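Local coordinates for protein beta-1,4-galactanase (Thielavia heterothallica, PDB 1HJS) that hydrolyses beta-1,4-galactosidic linkages in type I arabinogalactans, as a thermophilic fungal member of glycoside hydrolase family 53, at residues K174-L179 and F206-V211; K239-V244 and S285-G290; W248-P253 and F268-Q273. All blocks are in the same frame, centred on the assembly; numbering follows the deposited sequence.

Contact 1. Residues K174-L179 and F206-V211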
loop_
_atom_site.group_PDB
_atom_site.type_symbol
_atom_site.label_atom_id
_atom_site.label_comp_id
_atom_site.label_asym_id
_atom_site.label_seq_id
_atom_site.Cartn_x
_atom_site.Cartn_y
_atom_site.Cartn_z
ATOM N N LYS A 174 12.032 -4.148 5.186
ATOM C CA LYS A 174 12.453 -3.977 3.808
ATOM C C LYS A 174 11.950 -2.576 3.466
ATOM O O LYS A 174 10.831 -2.205 3.836
ATOM C CB LYS A 174 11.789 -5.021 2.909
ATOM C CG LYS A 174 12.332 -6.430 3.117
ATOM C CD LYS A 174 11.603 -7.440 2.246
ATOM C CE LYS A 174 12.188 -8.841 2.411
ATOM N NZ LYS A 174 11.395 -9.860 1.659
ATOM N N ILE A 175 12.773 -1.788 2.784
ATOM C CA ILE A 175 12.378 -0.432 2.427
ATOM C C ILE A 175 11.783 -0.410 1.026
ATOM O O ILE A 175 12.391 -0.886 0.067
ATOM C CB ILE A 175 13.577 0.525 2.518
ATOM C CG1 ILE A 175 14.103 0.535 3.957
ATOM C CG2 ILE A 175 13.162 1.927 2.101
ATOM C CD1 ILE A 175 15.388 1.313 4.148
ATOM N N MET A 176 10.586 0.152 0.915
ATOM C CA MET A 176 9.887 0.195 -0.364
ATOM C C MET A 176 9.567 1.581 -0.900
ATOM O O MET A 176 9.278 2.502 -0.143
ATOM C CB MET A 176 8.574 -0.584 -0.244
ATOM C CG MET A 176 7.634 -0.419 -1.433
ATOM S SD MET A 176 6.009 -1.121 -1.090
ATOM C CE MET A 176 6.359 -2.857 -1.238
ATOM N N ILE A 177 9.638 1.710 -2.222
ATOM C CA ILE A 177 9.275 2.939 -2.915
ATOM C C ILE A 177 8.021 2.508 -3.661
ATOM O O ILE A 177 8.014 1.481 -4.348
ATOM C CB ILE A 177 10.366 3.408 -3.897
ATOM C CG1 ILE A 177 11.534 4.007 -3.107
ATOM C CG2 ILE A 177 9.796 4.446 -4.858
ATOM C CD1 ILE A 177 12.722 4.433 -3.966
ATOM N N HIS A 178 6.959 3.291 -3.510
ATOM C CA HIS A 178 5.663 2.972 -4.089
ATOM C C HIS A 178 5.138 3.998 -5.092
ATOM O O HIS A 178 4.947 5.164 -4.756
ATOM C CB HIS A 178 4.659 2.811 -2.935
ATOM C CG HIS A 178 3.233 2.661 -3.366
ATOM N ND1 HIS A 178 2.174 2.974 -2.539
ATOM C CD2 HIS A 178 2.687 2.224 -4.526
ATOM C CE1 HIS A 178 1.038 2.739 -3.172
ATOM N NE2 HIS A 178 1.321 2.285 -4.380
ATOM N N LEU A 179 4.900 3.536 -6.320
ATOM C CA LEU A 179 4.365 4.361 -7.401
ATOM C C LEU A 179 3.004 3.797 -7.827
ATOM O O LEU A 179 2.729 2.610 -7.647
ATOM C CB LEU A 179 5.315 4.339 -8.607
ATOM C CG LEU A 179 6.462 5.352 -8.675
ATOM C CD1 LEU A 179 7.160 5.477 -7.343
ATOM C CD2 LEU A 179 7.426 4.935 -9.788
ATOM N N PHE A 206 17.206 1.117 -0.994
ATOM C CA PHE A 206 15.885 0.525 -0.810
ATOM C C PHE A 206 15.862 -0.913 -1.306
ATOM O O PHE A 206 16.762 -1.343 -2.032
ATOM C CB PHE A 206 14.779 1.373 -1.467
ATOM C CG PHE A 206 14.847 1.440 -2.962
ATOM C CD1 PHE A 206 15.845 2.168 -3.598
ATOM C CD2 PHE A 206 13.885 0.798 -3.739
ATOM C CE1 PHE A 206 15.886 2.259 -4.987
ATOM C CE2 PHE A 206 13.914 0.881 -5.129
ATOM C CZ PHE A 206 14.916 1.614 -5.756
ATOM N N ASP A 207 14.831 -1.655 -0.916
ATOM C CA ASP A 207 14.750 -3.070 -1.252
ATOM C C ASP A 207 13.589 -3.516 -2.127
ATOM O O ASP A 207 13.669 -4.554 -2.788
ATOM C CB ASP A 207 14.704 -3.865 0.053
ATOM C CG ASP A 207 15.729 -3.380 1.057
ATOM O OD1 ASP A 207 16.933 -3.525 0.775
ATOM O OD2 ASP A 207 15.337 -2.847 2.120
ATOM N N MET A 208 12.515 -2.741 -2.134
ATOM C CA MET A 208 11.336 -3.130 -2.888
ATOM C C MET A 208 10.710 -2.021 -3.712
ATOM O O MET A 208 10.832 -0.838 -3.396
ATOM C CB MET A 208 10.261 -3.647 -1.930
ATOM C CG MET A 208 10.708 -4.681 -0.932
ATOM S SD MET A 208 9.316 -5.107 0.164
ATOM C CE MET A 208 8.463 -6.321 -0.846
ATOM N N MET A 209 10.023 -2.433 -4.771
ATOM C CA MET A 209 9.300 -1.518 -5.638
ATOM C C MET A 209 7.854 -1.971 -5.574
ATOM O O MET A 209 7.533 -3.106 -5.943
ATOM C CB MET A 209 9.797 -1.605 -7.081
ATOM C CG MET A 209 11.225 -1.133 -7.262
ATOM S SD MET A 209 11.716 -1.130 -8.991
ATOM C CE MET A 209 13.123 -0.024 -8.904
ATOM N N GLY A 210 6.988 -1.098 -5.080
ATOM C CA GLY A 210 5.583 -1.447 -4.993
ATOM C C GLY A 210 4.790 -0.655 -6.012
ATOM O O GLY A 210 5.173 0.458 -6.370
ATOM N N VAL A 211 3.694 -1.228 -6.495
ATOM C CA VAL A 211 2.856 -0.537 -7.459
ATOM C C VAL A 211 1.390 -0.727 -7.118
ATOM O O VAL A 211 1.004 -1.748 -6.544
ATOM C CB VAL A 211 3.062 -1.073 -8.895
ATOM C CG1 VAL A 211 4.515 -0.915 -9.311
ATOM C CG2 VAL A 211 2.634 -2.535 -8.978
#
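Met-176 through Leu-179 pair in parallel register with Met-208 through Val-211, the short strand axes approaching to 4.7 Å with their directions 34° apart, joined by backbone bonds such as Ile-177 N to Met-208 O and Gly-210 N to Ile-177 O. Where the pairing starts, Asp-207 takes the place of a strand neighbour: its OD2 accepts Ile-175 N at 2.9 Å through the lone pair anti to its other oxygen, on an almost straight bond. Ile-175 O in turn is gripped twice, by Asp-207 N at 2.7 Å and by Met-208 N. Phe-206 holds its CG between backbone N and carbonyl carbon (chi1 66°), which brings the ring face against the Ile-177 side chain; the CD1 methyl sits over the ring centre, 3.6 Å from the centroid, a clean CH-pi contact. With an alanine here, Ile-177 CD1 would probably lose its seat. On the other face, flexible methionines suit the crowded interior: Met-176 CB meets Met-208 CB at 3.9 Å. Gly-210 fits beside them because a CB would lie 2.7 Å from Met-176 SD. His-178 CD2 comes edge-on to Gly-210 O while its NE2 is hydrogen-bonded to Ser-212 OG, beside Glu-135 and Glu-245, the probable proton donor and nucleophile. Helix 185-196 connects the two strands, making this a beta-alpha-beta unit of the TIM barrel.

Contact 2. Residues K239-V244 and S285-G290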
loop_
_atom_site.group_PDB
_atom_site.type_symbol
_atom_site.label_atom_id
_atom_site.label_comp_id
_atom_site.label_asym_id
_atom_site.label_seq_id
_atom_site.Cartn_x
_atom_site.Cartn_y
_atom_site.Cartn_z
ATOM N N LYS A 239 14.821 -5.579 -8.036
ATOM C CA LYS A 239 14.348 -5.384 -6.662
ATOM C C LYS A 239 13.140 -6.282 -6.435
ATOM O O LYS A 239 12.530 -6.748 -7.395
ATOM C CB LYS A 239 13.925 -3.925 -6.440
ATOM C CG LYS A 239 15.076 -2.933 -6.417
ATOM C CD LYS A 239 16.029 -3.248 -5.275
ATOM C CE LYS A 239 17.169 -2.250 -5.207
ATOM N NZ LYS A 239 18.098 -2.582 -4.082
ATOM N N GLU A 240 12.794 -6.546 -5.178
ATOM C CA GLU A 240 11.615 -7.364 -4.921
ATOM C C GLU A 240 10.439 -6.509 -5.364
ATOM O O GLU A 240 10.459 -5.291 -5.208
ATOM C CB GLU A 240 11.492 -7.719 -3.440
ATOM C CG GLU A 240 12.576 -8.664 -2.948
ATOM C CD GLU A 240 12.174 -9.401 -1.682
ATOM O OE1 GLU A 240 11.671 -8.746 -0.750
ATOM O OE2 GLU A 240 12.366 -10.636 -1.623
ATOM N N ILE A 241 9.416 -7.148 -5.918
ATOM C CA ILE A 241 8.263 -6.424 -6.434
ATOM C C ILE A 241 6.933 -6.853 -5.825
ATOM O O ILE A 241 6.727 -8.026 -5.514
ATOM C CB ILE A 241 8.204 -6.594 -7.963
ATOM C CG1 ILE A 241 9.397 -5.870 -8.593
ATOM C CG2 ILE A 241 6.875 -6.097 -8.514
ATOM C CD1 ILE A 241 9.657 -6.264 -10.022
ATOM N N ALA A 242 6.031 -5.892 -5.661
ATOM C CA ALA A 242 4.721 -6.193 -5.102
ATOM C C ALA A 242 3.633 -5.234 -5.556
ATOM O O ALA A 242 3.880 -4.050 -5.806
ATOM C CB ALA A 242 4.790 -6.188 -3.575
ATOM N N VAL A 243 2.423 -5.766 -5.677
ATOM C CA VAL A 243 1.264 -4.957 -6.012
ATOM C C VAL A 243 0.775 -4.663 -4.601
ATOM O O VAL A 243 0.301 -5.562 -3.906
ATOM C CB VAL A 243 0.205 -5.766 -6.785
ATOM C CG1 VAL A 243 -1.099 -4.976 -6.861
ATOM C CG2 VAL A 243 0.713 -6.065 -8.199
ATOM N N VAL A 244 0.917 -3.416 -4.173
ATOM C CA VAL A 244 0.547 -3.038 -2.816
ATOM C C VAL A 244 -0.856 -2.477 -2.631
ATOM O O VAL A 244 -1.273 -2.197 -1.510
ATOM C CB VAL A 244 1.592 -2.057 -2.241
ATOM C CG1 VAL A 244 2.962 -2.704 -2.295
ATOM C CG2 VAL A 244 1.607 -0.760 -3.038
ATOM N N SER A 285 3.681 -13.437 -9.103
ATOM C CA SER A 285 4.533 -14.600 -8.875
ATOM C C SER A 285 5.329 -15.007 -10.110
ATOM O O SER A 285 6.379 -15.633 -9.987
ATOM C CB SER A 285 3.698 -15.792 -8.392
ATOM O OG SER A 285 3.175 -15.544 -7.095
ATOM N N SER A 286 4.836 -14.653 -11.293
ATOM C CA SER A 286 5.521 -15.006 -12.537
ATOM C C SER A 286 6.664 -14.045 -12.826
ATOM O O SER A 286 7.424 -14.235 -13.776
ATOM C CB SER A 286 4.543 -14.982 -13.715
ATOM O OG SER A 286 4.259 -13.649 -14.104
ATOM N N VAL A 287 6.779 -13.008 -12.005
ATOM C CA VAL A 287 7.822 -12.007 -12.171
ATOM C C VAL A 287 9.017 -12.318 -11.280
ATOM O O VAL A 287 8.856 -12.799 -10.159
ATOM C CB VAL A 287 7.287 -10.598 -11.821
ATOM C CG1 VAL A 287 8.404 -9.557 -11.936
ATOM C CG2 VAL A 287 6.145 -10.241 -12.751
ATOM N N SER A 288 10.216 -12.063 -11.792
ATOM C CA SER A 288 11.425 -12.301 -11.018
ATOM C C SER A 288 11.354 -11.471 -9.736
ATOM O O SER A 288 11.268 -10.246 -9.778
ATOM C CB SER A 288 12.664 -11.909 -11.829
ATOM O OG SER A 288 13.846 -12.112 -11.074
ATOM N N ARG A 289 11.386 -12.158 -8.600
ATOM C CA ARG A 289 11.316 -11.521 -7.291
ATOM C C ARG A 289 9.966 -10.865 -7.005
ATOM O O ARG A 289 9.892 -9.926 -6.207
ATOM C CB ARG A 289 12.429 -10.480 -7.132
ATOM C CG ARG A 289 13.812 -10.991 -7.509
ATOM C CD ARG A 289 14.891 -10.047 -7.014
ATOM N NE ARG A 289 15.400 -10.463 -5.713
ATOM C CZ ARG A 289 16.201 -9.730 -4.942
ATOM N NH1 ARG A 289 16.588 -8.521 -5.332
ATOM N NH2 ARG A 289 16.627 -10.214 -3.781
ATOM N N GLY A 290 8.911 -11.340 -7.668
ATOM C CA GLY A 290 7.576 -10.813 -7.411
ATOM C C GLY A 290 7.189 -11.511 -6.121
ATOM O O GLY A 290 7.033 -12.738 -6.107
HETATM O O HOH W 1 13.036 -8.295 -9.645
#
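Arg-289 reaches over the start of strand 240-245 and lays its guanidinium against Glu-240, whose CG stands over the centre of one face, 4.2 Å above the plane. The two side chains thus meet through aliphatic carbon and flat cation rather than charge to charge: the carboxylate of Glu-240 turns to Lys-174, and Arg-289 NH1 bonds Asn-238 O. A bend at chi3 (94°) in the otherwise outstretched arginine turns NE and the guanidinium to this place. Nearer the backbone, Arg-289 CB lies 3.7 Å from Lys-239 O. A long arginine suits this exposed position, where its methylenes cover backbone while its polar end finds a carbonyl. Arg-289 O receives Ile-241 N at 2.8 Å, a backbone bond where the turn leading into strand 290-296 joins strand 240-245, the eighth and seventh strands of the TIM barrel. The chain arrives there from helix 270-285 through a type II turn, Val-287 to Gly-290, closed by Gly-290 N to Val-287 O at 2.9 Å. Arg-289 holds the left-handed backbone conformation of the turn's third position, and at Gly-290 a CB would be crowded by Val-287 O. Ile-241 and Val-287 cross at about a right angle, CD1 touching CG1 at 4.0 Å; both branched chains also pack on Ala-234 of helix 223-237. A water donates to Lys-239 O at 2.8 Å and to Ser-288 O at 2.6 Å, bridging two carbonyls that cannot bond each other.

Contact 3. Residues W248-P253 and F268-Q273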
loop_
_atom_site.group_PDB
_atom_site.type_symbol
_atom_site.label_atom_id
_atom_site.label_comp_id
_atom_site.label_asym_id
_atom_site.label_seq_id
_atom_site.Cartn_x
_atom_site.Cartn_y
_atom_site.Cartn_z
ATOM N N TRP A 248 -11.304 -5.200 -6.751
ATOM C CA TRP A 248 -12.157 -5.777 -7.789
ATOM C C TRP A 248 -13.560 -5.642 -7.215
ATOM O O TRP A 248 -13.818 -6.028 -6.074
ATOM C CB TRP A 248 -11.864 -7.241 -8.105
ATOM C CG TRP A 248 -12.744 -7.681 -9.246
ATOM C CD1 TRP A 248 -13.932 -8.350 -9.156
ATOM C CD2 TRP A 248 -12.566 -7.371 -10.634
ATOM N NE1 TRP A 248 -14.505 -8.472 -10.401
ATOM C CE2 TRP A 248 -13.688 -7.880 -11.327
ATOM C CE3 TRP A 248 -11.567 -6.704 -11.362
ATOM C CZ2 TRP A 248 -13.842 -7.746 -12.713
ATOM C CZ3 TRP A 248 -11.717 -6.571 -12.741
ATOM C CH2 TRP A 248 -12.850 -7.091 -13.402
ATOM N N PRO A 249 -14.490 -5.090 -7.999
ATOM C CA PRO A 249 -15.850 -4.913 -7.499
ATOM C C PRO A 249 -16.799 -6.096 -7.453
ATOM O O PRO A 249 -16.742 -7.001 -8.292
ATOM C CB PRO A 249 -16.386 -3.787 -8.383
ATOM C CG PRO A 249 -15.741 -4.056 -9.687
ATOM C CD PRO A 249 -14.324 -4.483 -9.335
ATOM N N ILE A 250 -17.664 -6.085 -6.442
ATOM C CA ILE A 250 -18.701 -7.098 -6.320
ATOM C C ILE A 250 -19.937 -6.408 -6.896
ATOM O O ILE A 250 -20.986 -7.018 -7.083
ATOM C CB ILE A 250 -18.958 -7.530 -4.849
ATOM C CG1 ILE A 250 -19.254 -6.323 -3.969
ATOM C CG2 ILE A 250 -17.764 -8.310 -4.327
ATOM C CD1 ILE A 250 -19.569 -6.703 -2.528
ATOM N N SER A 251 -19.784 -5.119 -7.187
ATOM C CA SER A 251 -20.854 -4.319 -7.773
ATOM C C SER A 251 -20.290 -3.058 -8.421
ATOM O O SER A 251 -19.580 -2.286 -7.779
ATOM C CB SER A 251 -21.888 -3.936 -6.709
ATOM O OG SER A 251 -22.945 -3.189 -7.287
ATOM N N CYS A 252 -20.590 -2.861 -9.702
ATOM C CA CYS A 252 -20.117 -1.686 -10.428
ATOM C C CYS A 252 -21.107 -1.308 -11.520
ATOM O O CYS A 252 -20.802 -1.408 -12.708
ATOM C CB CYS A 252 -18.750 -1.931 -11.081
ATOM S SG CYS A 252 -18.021 -0.333 -11.568
ATOM N N PRO A 253 -22.302 -0.849 -11.135
ATOM C CA PRO A 253 -23.315 -0.470 -12.121
ATOM C C PRO A 253 -23.048 0.838 -12.865
ATOM O O PRO A 253 -23.642 1.090 -13.909
ATOM C CB PRO A 253 -24.583 -0.387 -11.277
ATOM C CG PRO A 253 -24.060 0.160 -9.973
ATOM C CD PRO A 253 -22.806 -0.668 -9.759
ATOM N N PHE A 268 -18.746 -9.107 -11.699
ATOM C CA PHE A 268 -18.684 -8.287 -10.497
ATOM C C PHE A 268 -19.436 -9.083 -9.443
ATOM O O PHE A 268 -20.667 -9.019 -9.359
ATOM C CB PHE A 268 -19.365 -6.934 -10.719
ATOM C CG PHE A 268 -18.719 -6.102 -11.785
ATOM C CD1 PHE A 268 -17.332 -6.037 -11.887
ATOM C CD2 PHE A 268 -19.492 -5.367 -12.677
ATOM C CE1 PHE A 268 -16.723 -5.251 -12.863
ATOM C CE2 PHE A 268 -18.892 -4.575 -13.659
ATOM C CZ PHE A 268 -17.505 -4.518 -13.752
ATOM N N SER A 269 -18.684 -9.851 -8.660
ATOM C CA SER A 269 -19.246 -10.697 -7.619
ATOM C C SER A 269 -18.088 -11.233 -6.788
ATOM O O SER A 269 -16.931 -11.071 -7.162
ATOM C CB SER A 269 -19.974 -11.877 -8.254
ATOM O OG SER A 269 -19.058 -12.685 -8.975
ATOM N N PRO A 270 -18.385 -11.877 -5.652
ATOM C CA PRO A 270 -17.299 -12.417 -4.827
ATOM C C PRO A 270 -16.474 -13.416 -5.633
ATOM O O PRO A 270 -15.250 -13.467 -5.516
ATOM C CB PRO A 270 -18.043 -13.073 -3.668
ATOM C CG PRO A 270 -19.236 -12.172 -3.505
ATOM C CD PRO A 270 -19.675 -11.964 -4.943
ATOM N N GLU A 271 -17.155 -14.211 -6.456
ATOM C CA GLU A 271 -16.480 -15.200 -7.290
ATOM C C GLU A 271 -15.525 -14.475 -8.236
ATOM O O GLU A 271 -14.392 -14.912 -8.459
ATOM C CB GLU A 271 -17.503 -16.000 -8.107
ATOM C CG GLU A 271 -18.411 -16.932 -7.299
ATOM C CD GLU A 271 -19.356 -16.206 -6.348
ATOM O OE1 GLU A 271 -19.894 -15.142 -6.721
ATOM O OE2 GLU A 271 -19.578 -16.717 -5.229
ATOM N N GLY A 272 -16.001 -13.365 -8.795
ATOM C CA GLY A 272 -15.185 -12.575 -9.700
ATOM C C GLY A 272 -13.972 -12.008 -8.981
ATOM O O GLY A 272 -12.877 -11.962 -9.547
ATOM N N GLN A 273 -14.163 -11.569 -7.737
ATOM C CA GLN A 273 -13.054 -11.028 -6.956
ATOM C C GLN A 273 -11.956 -12.065 -6.775
ATOM O O GLN A 273 -10.773 -11.753 -6.906
ATOM C CB GLN A 273 -13.508 -10.591 -5.561
ATOM C CG GLN A 273 -14.387 -9.373 -5.504
ATOM C CD GLN A 273 -14.606 -8.918 -4.071
ATOM O OE1 GLN A 273 -14.866 -9.736 -3.186
ATOM N NE2 GLN A 273 -14.504 -7.616 -3.837
#
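Trp-248 sends its CG anti to the backbone N (chi1 -176°), which carries the indole against the first turn of helix 270-285, while Gln-273 sets CG beside its own N and then runs extended to bring its amide back to the Trp-248 backbone. The contact thus fixes the loop after the seventh strand of the TIM barrel to the N-terminus of the helix that follows. Ser-269 is the N-cap: its short hydroxyl side chain accepts Gly-272 N at OG, 3.1 Å away, and Pro-270, which has no N-H to offer, fits the first turn. Gly-272 lets the indole lie close, since a CB there would come within 3.3 Å of Trp-248 NE1; the carbonyl oxygen of Gly-272 lies over a face of the ring system, and NE1 itself bonds Pro-267 O. Phe-268 packs against three residues of 248-253. Cys-252, whose SG is in the disulfide to Cys-310, sets its CB over the phenyl ring, 3.8 Å from the centroid; Pro-249 CG presses on Phe-268 CD1 at 3.4 Å, and the indole of Trp-248 meets the phenyl obliquely, their planes at 41°. Ile-250, in a classic beta bulge with Ser-251 opposite Asp-312, packs its CG2 tightly on the Gln-273 amide, 3.2 Å from CD. Gln-273 OE1 bonds Ser-325 OG, and NE2 gives Thr-314 O one hydrogen and Trp-248 O the other, at 2.8 Å with an N-H...O angle of 172°, nearly in line with the carbonyl and within the plane of the amide.

How the contacts relate
Contacts 1 and 2 are neighbours on the barrel wall, their centres about 10 Å apart: strands 174-179, 208-212 and 240-245 lie side by side, and contact 2 carries the wall on to 290-296. They touch through Lys-174 NZ and Glu-240 OE1, a salt bridge, and through packing of Val-244 on Met-176 and His-178. Contact 3 lies about 25 Å from contact 2 and 29 Å from contact 1, centre to centre. Along the chain contact 1 comes first; contact 3 then falls between the two segments of contact 2. Contacts 1 and 2 thus bind successive strands of the closed barrel, whereas contact 3 packs the excursion after the seventh strand onto helix 270-285.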